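Local coordinates for protein class D beta-lactamase (Fusobacterium nucleatum subsp. polymorphum, PDB 4IED) that probably hydrolyses beta-lactam antibiotics to substituted beta-amino acids, as a member of the class D beta-lactamase family, at residues D181-E186 with I192-T197; Y222-N227 with E241-Y246; E78-Y83 with Y111-R116. One frame throughout, in Å; residues are numbered along the deposited sequence. Where two conformers were deposited one is given.

Interaction 1: D181-E186 with I192-T197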
# COMPACT_ATOMS: atom_id res chain seq x y z
N ASP A 181 3.07 -10.22 7.78
CA ASP A 181 2.29 -10.45 8.96
C ASP A 181 1.54 -9.18 9.43
O ASP A 181 0.39 -9.23 9.84
CB ASP A 181 3.19 -10.93 10.06
CG ASP A 181 2.42 -11.60 11.18
OD1 ASP A 181 1.90 -12.74 10.97
OD2 ASP A 181 2.37 -11.05 12.32
N ILE A 182 2.20 -8.03 9.39
CA ILE A 182 1.57 -6.77 9.86
C ILE A 182 0.48 -6.23 8.99
O ILE A 182 -0.32 -5.42 9.47
CB ILE A 182 2.62 -5.67 10.12
CG1 ILE A 182 3.25 -5.13 8.83
CG2 ILE A 182 3.68 -6.21 11.14
CD1 ILE A 182 4.37 -4.15 8.97
N THR A 183 0.46 -6.67 7.74
CA THR A 183 -0.53 -6.27 6.77
C THR A 183 -1.75 -7.18 6.66
O THR A 183 -2.63 -6.90 5.80
CB THR A 183 0.05 -6.04 5.37
OG1 THR A 183 0.72 -7.24 4.94
CG2 THR A 183 1.03 -4.80 5.30
N ILE A 184 -1.91 -8.17 7.53
CA ILE A 184 -3.06 -9.03 7.51
C ILE A 184 -4.30 -8.19 7.86
O ILE A 184 -4.34 -7.60 8.94
CB ILE A 184 -2.91 -10.21 8.45
CG1 ILE A 184 -1.74 -11.10 7.96
CG2 ILE A 184 -4.23 -10.93 8.47
CD1 ILE A 184 -1.36 -12.19 8.93
N LEU A 185 -5.29 -8.29 7.00
CA LEU A 185 -6.58 -7.63 7.22
C LEU A 185 -7.70 -8.57 7.57
O LEU A 185 -8.38 -8.40 8.54
CB LEU A 185 -6.93 -6.82 5.98
CG LEU A 185 -6.00 -5.65 5.56
CD1 LEU A 185 -6.48 -5.09 4.21
CD2 LEU A 185 -5.83 -4.61 6.66
N GLU A 186 -7.81 -9.68 6.82
CA GLU A 186 -8.87 -10.67 7.13
C GLU A 186 -8.35 -12.02 6.74
O GLU A 186 -8.01 -12.28 5.56
CB GLU A 186 -10.11 -10.40 6.27
CG GLU A 186 -11.23 -11.39 6.51
CD GLU A 186 -12.55 -11.21 5.76
OE1 GLU A 186 -12.64 -10.22 5.02
OE2 GLU A 186 -13.48 -12.01 5.94
N ILE A 192 -6.67 -15.33 2.73
CA ILE A 192 -6.15 -14.30 3.66
C ILE A 192 -5.85 -13.05 2.80
O ILE A 192 -5.13 -13.10 1.78
CB ILE A 192 -4.91 -14.81 4.42
CG1 ILE A 192 -4.53 -13.76 5.44
CG2 ILE A 192 -3.80 -15.21 3.57
CD1 ILE A 192 -3.51 -14.28 6.40
N LEU A 193 -6.46 -11.95 3.23
CA LEU A 193 -6.35 -10.63 2.61
C LEU A 193 -5.34 -9.82 3.43
O LEU A 193 -5.48 -9.69 4.63
CB LEU A 193 -7.68 -9.96 2.67
CG LEU A 193 -7.76 -8.47 2.31
CD1 LEU A 193 -7.33 -8.19 0.89
CD2 LEU A 193 -9.12 -7.85 2.64
N HIS A 194 -4.32 -9.34 2.72
CA HIS A 194 -3.34 -8.36 3.19
C HIS A 194 -3.50 -7.06 2.38
O HIS A 194 -3.87 -7.04 1.21
CB HIS A 194 -1.96 -8.85 2.89
CG HIS A 194 -1.57 -10.11 3.60
ND1 HIS A 194 -1.91 -11.40 3.25
CD2 HIS A 194 -0.66 -10.22 4.59
CE1 HIS A 194 -1.30 -12.24 4.09
NE2 HIS A 194 -0.49 -11.54 4.86
N GLY A 195 -3.27 -5.94 3.06
CA GLY A 195 -3.28 -4.66 2.29
C GLY A 195 -3.07 -3.44 3.13
O GLY A 195 -2.74 -3.54 4.34
N LYS A 196 -3.04 -2.30 2.41
CA LYS A 196 -2.83 -0.99 3.02
C LYS A 196 -3.62 0.05 2.22
O LYS A 196 -3.53 0.08 1.00
CB LYS A 196 -1.36 -0.63 3.03
CG LYS A 196 -1.01 0.71 3.65
CD LYS A 196 -1.14 0.71 5.16
CE LYS A 196 -1.00 2.05 5.83
NZ LYS A 196 -2.20 2.85 5.78
N THR A 197 -4.28 0.92 2.97
CA THR A 197 -5.03 2.06 2.38
C THR A 197 -4.16 3.30 2.41
O THR A 197 -3.17 3.44 3.17
CB THR A 197 -6.30 2.32 3.16
OG1 THR A 197 -5.95 2.41 4.57
CG2 THR A 197 -7.34 1.25 2.97

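Interaction 2: Y222-N227 with E241-Y246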
# COMPACT_ATOMS: atom_id res chain seq x y z
N TYR A 222 -3.56 -13.39 -5.52
CA TYR A 222 -4.10 -12.29 -6.33
C TYR A 222 -3.58 -11.01 -5.79
O TYR A 222 -3.96 -10.62 -4.69
CB TYR A 222 -5.64 -12.30 -6.30
CG TYR A 222 -6.27 -13.61 -6.70
CD1 TYR A 222 -6.43 -14.60 -5.73
CD2 TYR A 222 -6.75 -13.84 -8.00
CE1 TYR A 222 -7.01 -15.82 -6.01
CE2 TYR A 222 -7.25 -15.13 -8.28
CZ TYR A 222 -7.38 -16.08 -7.29
OH TYR A 222 -7.92 -17.39 -7.58
N SER A 223 -2.68 -10.35 -6.53
CA SER A 223 -2.12 -9.09 -6.05
C SER A 223 -2.94 -7.96 -6.70
O SER A 223 -3.37 -8.08 -7.85
CB SER A 223 -0.70 -8.94 -6.48
OG SER A 223 0.10 -9.91 -5.74
N PHE A 224 -3.19 -6.91 -5.96
CA PHE A 224 -4.13 -5.88 -6.47
C PHE A 224 -3.71 -4.50 -6.02
O PHE A 224 -3.02 -4.23 -5.06
CB PHE A 224 -5.55 -6.14 -5.99
CG PHE A 224 -5.74 -5.95 -4.49
CD1 PHE A 224 -6.02 -4.67 -3.94
CD2 PHE A 224 -5.68 -7.04 -3.65
CE1 PHE A 224 -6.18 -4.51 -2.60
CE2 PHE A 224 -5.85 -6.86 -2.29
CZ PHE A 224 -6.07 -5.59 -1.78
N ALA A 225 -4.15 -3.56 -6.88
CA ALA A 225 -4.17 -2.08 -6.61
C ALA A 225 -5.32 -1.36 -7.26
O ALA A 225 -5.54 -1.54 -8.46
CB ALA A 225 -2.87 -1.47 -7.10
N ILE A 226 -5.98 -0.57 -6.42
CA ILE A 226 -7.03 0.35 -6.91
C ILE A 226 -6.59 1.73 -6.49
O ILE A 226 -6.03 1.97 -5.42
CB ILE A 226 -8.41 -0.01 -6.35
CG1 ILE A 226 -9.56 0.80 -7.05
CG2 ILE A 226 -8.53 0.16 -4.84
CD1 ILE A 226 -10.89 0.19 -6.72
N ASN A 227 -6.84 2.67 -7.39
CA ASN A 227 -6.87 4.11 -6.97
C ASN A 227 -8.03 4.81 -7.64
O ASN A 227 -8.51 4.45 -8.69
CB ASN A 227 -5.50 4.81 -7.14
CG ASN A 227 -5.08 5.00 -8.59
OD1 ASN A 227 -5.71 5.67 -9.37
ND2 ASN A 227 -3.88 4.49 -8.92
N GLU A 241 -14.46 -1.37 -0.73
CA GLU A 241 -15.72 -1.93 -1.19
C GLU A 241 -15.56 -2.47 -2.59
O GLU A 241 -16.00 -3.60 -2.89
CB GLU A 241 -16.81 -0.86 -1.16
CG GLU A 241 -17.33 -0.57 0.23
CD GLU A 241 -18.34 0.57 0.27
OE1 GLU A 241 -18.78 1.02 -0.90
OE2 GLU A 241 -18.73 0.99 1.43
N ILE A 242 -14.94 -1.73 -3.51
CA ILE A 242 -14.86 -2.18 -4.88
C ILE A 242 -13.97 -3.42 -4.99
O ILE A 242 -14.28 -4.39 -5.69
CB ILE A 242 -14.32 -1.04 -5.83
CG1 ILE A 242 -15.40 0.03 -5.93
CG2 ILE A 242 -13.85 -1.61 -7.17
CD1 ILE A 242 -14.90 1.34 -6.48
N VAL A 243 -12.84 -3.35 -4.28
CA VAL A 243 -11.98 -4.55 -4.25
C VAL A 243 -12.68 -5.79 -3.73
O VAL A 243 -12.64 -6.87 -4.41
CB VAL A 243 -10.69 -4.25 -3.48
CG1 VAL A 243 -9.83 -5.53 -3.36
CG2 VAL A 243 -9.89 -3.18 -4.19
N ARG A 244 -13.41 -5.66 -2.63
CA ARG A 244 -14.14 -6.85 -2.11
C ARG A 244 -15.22 -7.27 -3.05
O ARG A 244 -15.50 -8.45 -3.20
CB ARG A 244 -14.67 -6.50 -0.71
CG ARG A 244 -13.65 -6.49 0.38
CD ARG A 244 -14.18 -6.11 1.75
NE ARG A 244 -13.20 -6.33 2.79
CZ ARG A 244 -13.08 -7.47 3.44
NH1 ARG A 244 -13.80 -8.53 3.16
NH2 ARG A 244 -12.12 -7.55 4.37
N GLU A 245 -15.89 -6.35 -3.76
CA GLU A 245 -16.99 -6.74 -4.64
C GLU A 245 -16.40 -7.58 -5.78
O GLU A 245 -16.97 -8.60 -6.18
CB GLU A 245 -17.77 -5.50 -5.14
CG GLU A 245 -18.71 -4.94 -4.06
CD GLU A 245 -19.61 -3.78 -4.44
OE1 GLU A 245 -20.12 -3.77 -5.59
OE2 GLU A 245 -19.87 -2.94 -3.48
N TYR A 246 -15.27 -7.18 -6.35
CA TYR A 246 -14.66 -7.97 -7.40
C TYR A 246 -14.26 -9.35 -6.87
O TYR A 246 -14.53 -10.38 -7.54
CB TYR A 246 -13.38 -7.25 -7.95
CG TYR A 246 -12.57 -8.12 -8.89
CD1 TYR A 246 -12.98 -8.26 -10.18
CD2 TYR A 246 -11.45 -8.80 -8.48
CE1 TYR A 246 -12.35 -9.08 -11.12
CE2 TYR A 246 -10.81 -9.68 -9.39
CZ TYR A 246 -11.24 -9.78 -10.69
OH TYR A 246 -10.59 -10.58 -11.63

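Interaction 3: E78-Y83 with Y111-R116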
# COMPACT_ATOMS: atom_id res chain seq x y z
N GLU A 78 9.01 -4.30 18.20
CA GLU A 78 9.83 -3.49 19.12
C GLU A 78 9.31 -2.09 19.26
O GLU A 78 9.14 -1.41 18.24
CB GLU A 78 11.25 -3.47 18.62
CG GLU A 78 12.23 -2.97 19.69
CD GLU A 78 13.67 -2.94 19.24
OE1 GLU A 78 13.97 -2.31 18.23
OE2 GLU A 78 14.51 -3.60 19.92
N MET A 79 9.19 -1.64 20.46
CA MET A 79 8.70 -0.25 20.65
C MET A 79 9.70 0.69 19.94
O MET A 79 10.92 0.54 20.05
CB MET A 79 8.51 0.12 22.10
CG MET A 79 7.50 -0.78 22.81
SD MET A 79 5.90 -0.92 22.01
CE MET A 79 5.14 0.63 22.12
N PHE A 80 9.12 1.65 19.23
CA PHE A 80 9.89 2.57 18.36
C PHE A 80 9.45 4.02 18.41
O PHE A 80 10.33 4.88 18.49
CB PHE A 80 9.73 2.08 16.91
CG PHE A 80 10.40 3.03 15.89
CD1 PHE A 80 11.76 3.13 15.86
CD2 PHE A 80 9.60 3.76 15.01
CE1 PHE A 80 12.41 4.02 14.98
CE2 PHE A 80 10.26 4.61 14.11
CZ PHE A 80 11.62 4.79 14.17
N TYR A 81 8.16 4.29 18.36
CA TYR A 81 7.65 5.67 18.37
C TYR A 81 7.20 6.00 19.78
O TYR A 81 6.42 5.23 20.41
CB TYR A 81 6.48 5.82 17.41
CG TYR A 81 5.82 7.14 17.51
CD1 TYR A 81 6.38 8.25 16.95
CD2 TYR A 81 4.60 7.24 18.10
CE1 TYR A 81 5.73 9.48 17.12
CE2 TYR A 81 3.95 8.47 18.25
CZ TYR A 81 4.50 9.57 17.74
OH TYR A 81 3.85 10.82 17.91
N TYR A 82 7.62 7.12 20.29
CA TYR A 82 7.32 7.58 21.64
C TYR A 82 6.50 8.84 21.54
O TYR A 82 6.96 9.91 21.03
CB TYR A 82 8.64 7.82 22.44
CG TYR A 82 9.50 6.57 22.60
CD1 TYR A 82 9.28 5.69 23.67
CD2 TYR A 82 10.42 6.30 21.71
CE1 TYR A 82 10.05 4.51 23.77
CE2 TYR A 82 11.16 5.11 21.74
CZ TYR A 82 10.96 4.25 22.79
OH TYR A 82 11.76 3.08 22.85
N TYR A 83 5.26 8.73 21.95
CA TYR A 83 4.33 9.87 21.83
C TYR A 83 4.66 10.89 22.87
O TYR A 83 5.25 10.58 23.93
CB TYR A 83 2.88 9.35 21.89
CG TYR A 83 1.86 10.51 21.76
CD1 TYR A 83 1.81 11.24 20.60
CD2 TYR A 83 0.86 10.77 22.74
CE1 TYR A 83 0.91 12.28 20.48
CE2 TYR A 83 -0.05 11.82 22.61
CZ TYR A 83 -0.02 12.54 21.47
OH TYR A 83 -0.94 13.58 21.38
N TYR A 111 6.00 6.84 11.08
CA TYR A 111 6.66 6.59 9.84
C TYR A 111 7.51 7.80 9.38
O TYR A 111 8.54 7.61 8.71
CB TYR A 111 5.69 6.10 8.77
CG TYR A 111 5.47 4.61 8.91
CD1 TYR A 111 4.42 4.12 9.73
CD2 TYR A 111 6.29 3.73 8.25
CE1 TYR A 111 4.35 2.78 9.97
CE2 TYR A 111 6.15 2.37 8.46
CZ TYR A 111 5.13 1.92 9.28
OH TYR A 111 5.00 0.55 9.51
N LYS A 112 7.15 8.99 9.81
CA LYS A 112 8.05 10.16 9.55
C LYS A 112 9.35 9.93 10.39
O LYS A 112 10.45 10.16 9.90
CB LYS A 112 7.36 11.43 9.89
CG LYS A 112 6.32 11.80 8.91
CD LYS A 112 5.72 13.18 9.22
CE LYS A 112 4.83 13.68 8.12
NZ LYS A 112 4.30 15.03 8.33
N LYS A 113 9.23 9.54 11.65
CA LYS A 113 10.41 9.22 12.45
C LYS A 113 11.26 8.14 11.80
O LYS A 113 12.50 8.27 11.71
CB LYS A 113 9.95 8.75 13.83
CG LYS A 113 11.07 8.34 14.79
CD LYS A 113 10.49 7.97 16.13
CE LYS A 113 11.54 7.63 17.11
NZ LYS A 113 12.59 8.70 17.20
N LEU A 114 10.63 7.07 11.31
CA LEU A 114 11.36 6.04 10.58
C LEU A 114 12.15 6.60 9.39
O LEU A 114 13.33 6.31 9.21
CB LEU A 114 10.39 4.95 10.13
CG LEU A 114 11.03 3.71 9.46
CD1 LEU A 114 12.05 3.07 10.26
CD2 LEU A 114 10.01 2.75 9.02
N ALA A 115 11.46 7.40 8.57
CA ALA A 115 12.09 8.01 7.38
C ALA A 115 13.29 8.83 7.80
O ALA A 115 14.34 8.80 7.19
CB ALA A 115 11.07 8.78 6.55
N ARG A 116 13.08 9.70 8.77
CA ARG A 116 14.18 10.56 9.19
C ARG A 116 15.39 9.76 9.67
O ARG A 116 16.54 10.12 9.37
CB ARG A 116 13.78 11.48 10.32
CG ARG A 116 12.77 12.49 9.89
CD ARG A 116 12.52 13.37 11.06
NE ARG A 116 11.95 12.76 12.25
CZ ARG A 116 10.67 12.78 12.54
NH1 ARG A 116 9.76 13.33 11.67
NH2 ARG A 116 10.31 12.37 13.76

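Interaction 1: D181-E186 with I192-T197
I184 and H194 form an antiparallel, non-hydrogen-bonded pair, their CA atoms 4.4 Å apart, and the next bridge, E186 with L193, is out of step by one residue. L185 and E186 share L193 as partner: L193 O accepts from L185 N at 2.8 Å and from E186 N at 3.2 Å, the first donor in the plane of the carbonyl and the second tilted from it. This doubly gripped oxygen marks a classic beta bulge. In return L193 N donates to E186 O at 2.8 Å, nearly straight at 176°, and G195 N reaches T183 O at 3.0 Å just where the chain leaves helix 173-182. The two strands, 184-187 and 192-200, are a hairpin on the border of the antiparallel sheet of the serine beta-lactamase fold; K196 and T197 farther along open the KTG motif of this family, and K196 NZ bonds to S106 OG as well as to T197 O. I184 and H194 share one face of the hairpin. T183 OG1 meets the edge of the H194 imidazole in the ring plane, 3.3 Å from H194 CD2, held between backbone N and carbonyl carbon by a chi1 of 57°; the hydroxyl is hydrogen-bonded instead to V179 O and K180 O of the preceding helix, and only packs against H194 CD2. I184 lies alongside, pointing the same way, with I184 CG1 3.4 Å from H194 NE2, while I184 CD1 reaches across to I192 CD1 at 3.9 Å. W214 of the neighbouring strand stacks on the H194 ring. On the other face L193 touches the CB of E186, whose fully extended chain carries OE2 to K188. L185 leans its CD1 over the backbone N of G195 and against L193 CG.

Interaction 2: Y222-N227 with E241-Y246
I242 and V243 press the C-terminal helix 238-249 onto I226 and F224 of the central strand 221-229, the packing of a terminal helix against the antiparallel sheet that belongs to the serine beta-lactamase fold. The helix runs obliquely, 139° from the strand direction, with short-segment axes 9.6 Å apart, and the interface is buried and entirely apolar. I242 comes first. Its CG2 branch meets the tip of I226 at about a right angle, I242 CG2 to I226 CD1 being 3.5 Å, tighter than usual for two carbons. I226 reaches it because its CG1 stands opposite the backbone N (chi1 -170°), sending CD1 out toward the helix. The I242 side chain also packs on I21 and K25 of helix 16-25. V243 then uses both methyls. V243 CG2 passes I226, 3.7 Å from I226 CG2, while V243 CG1 sits over the middle of one face of the F224 ring, 3.8 Å above its plane, a CH-pi contact almost along the ring normal. F224 also meets F211 on the adjacent strand, their planes strongly inclined, and V243 touches F31 of strand 29-35. A turn later Y246 lies against V33 of that strand and M18 of helix 16-25, and the backbone N of Y246 bonds to I242 O at 3.0 Å.

Interaction 3: E78-Y83 with Y111-R116
The F80 ring carries the aliphatic chain of K113 over one face and has the backbone N of L114 at its edge, in the ring plane; the Y81 ring is met at its edge by K113 CD, 4.2 Å from Y81 CD1. The loop residues F80 and Y81 form a classic beta bulge opposite S97, and here they pack on helix 108-130 in the helical part of the class D fold. F80 and K113 run antiparallel alongside one another, F80 CZ 3.6 Å from K113 CG, and K113 CD makes a CH-pi contact with the ring. K113 is extended as far as CE, and K113 CE lies 3.3 Å from F80 O; the bend at chi4 (52°) turns NZ, which goes on to a salt bridge with E117. The same NZ is 5.5 Å from the F80 ring centre, at most a weak cation-pi attraction. L99 and V73 also touch F80, and a bound magnesium ion lies about 5 Å from its side chain. At the ring edge, L114 CB lies 4.0 Å from F80 CE2.

Overall arrangement
From the N terminus, interaction 3 comes first, closing a 27-residue connection that includes helix 99-105 and tying a loop to helix 108-130. Interaction 1 follows, closing the short turn of the hairpin 184-187 and 192-200. Interaction 2 comes last, folding the C-terminal helix back over strand 221-229 across 13 residues. The three lie in series, neither nesting nor crossing. Interactions 1 and 2 share one sheet and touch: E186 OE1 and R244 NH1 form a salt bridge of 2.8 Å, and L193 packs on F224. Interaction 3 lies in the helical region; its nearest atoms come within about 5 Å of interaction 1 without touching, while its centre is about 30 Å from that of interaction 2, on the opposite side of the chain's centre.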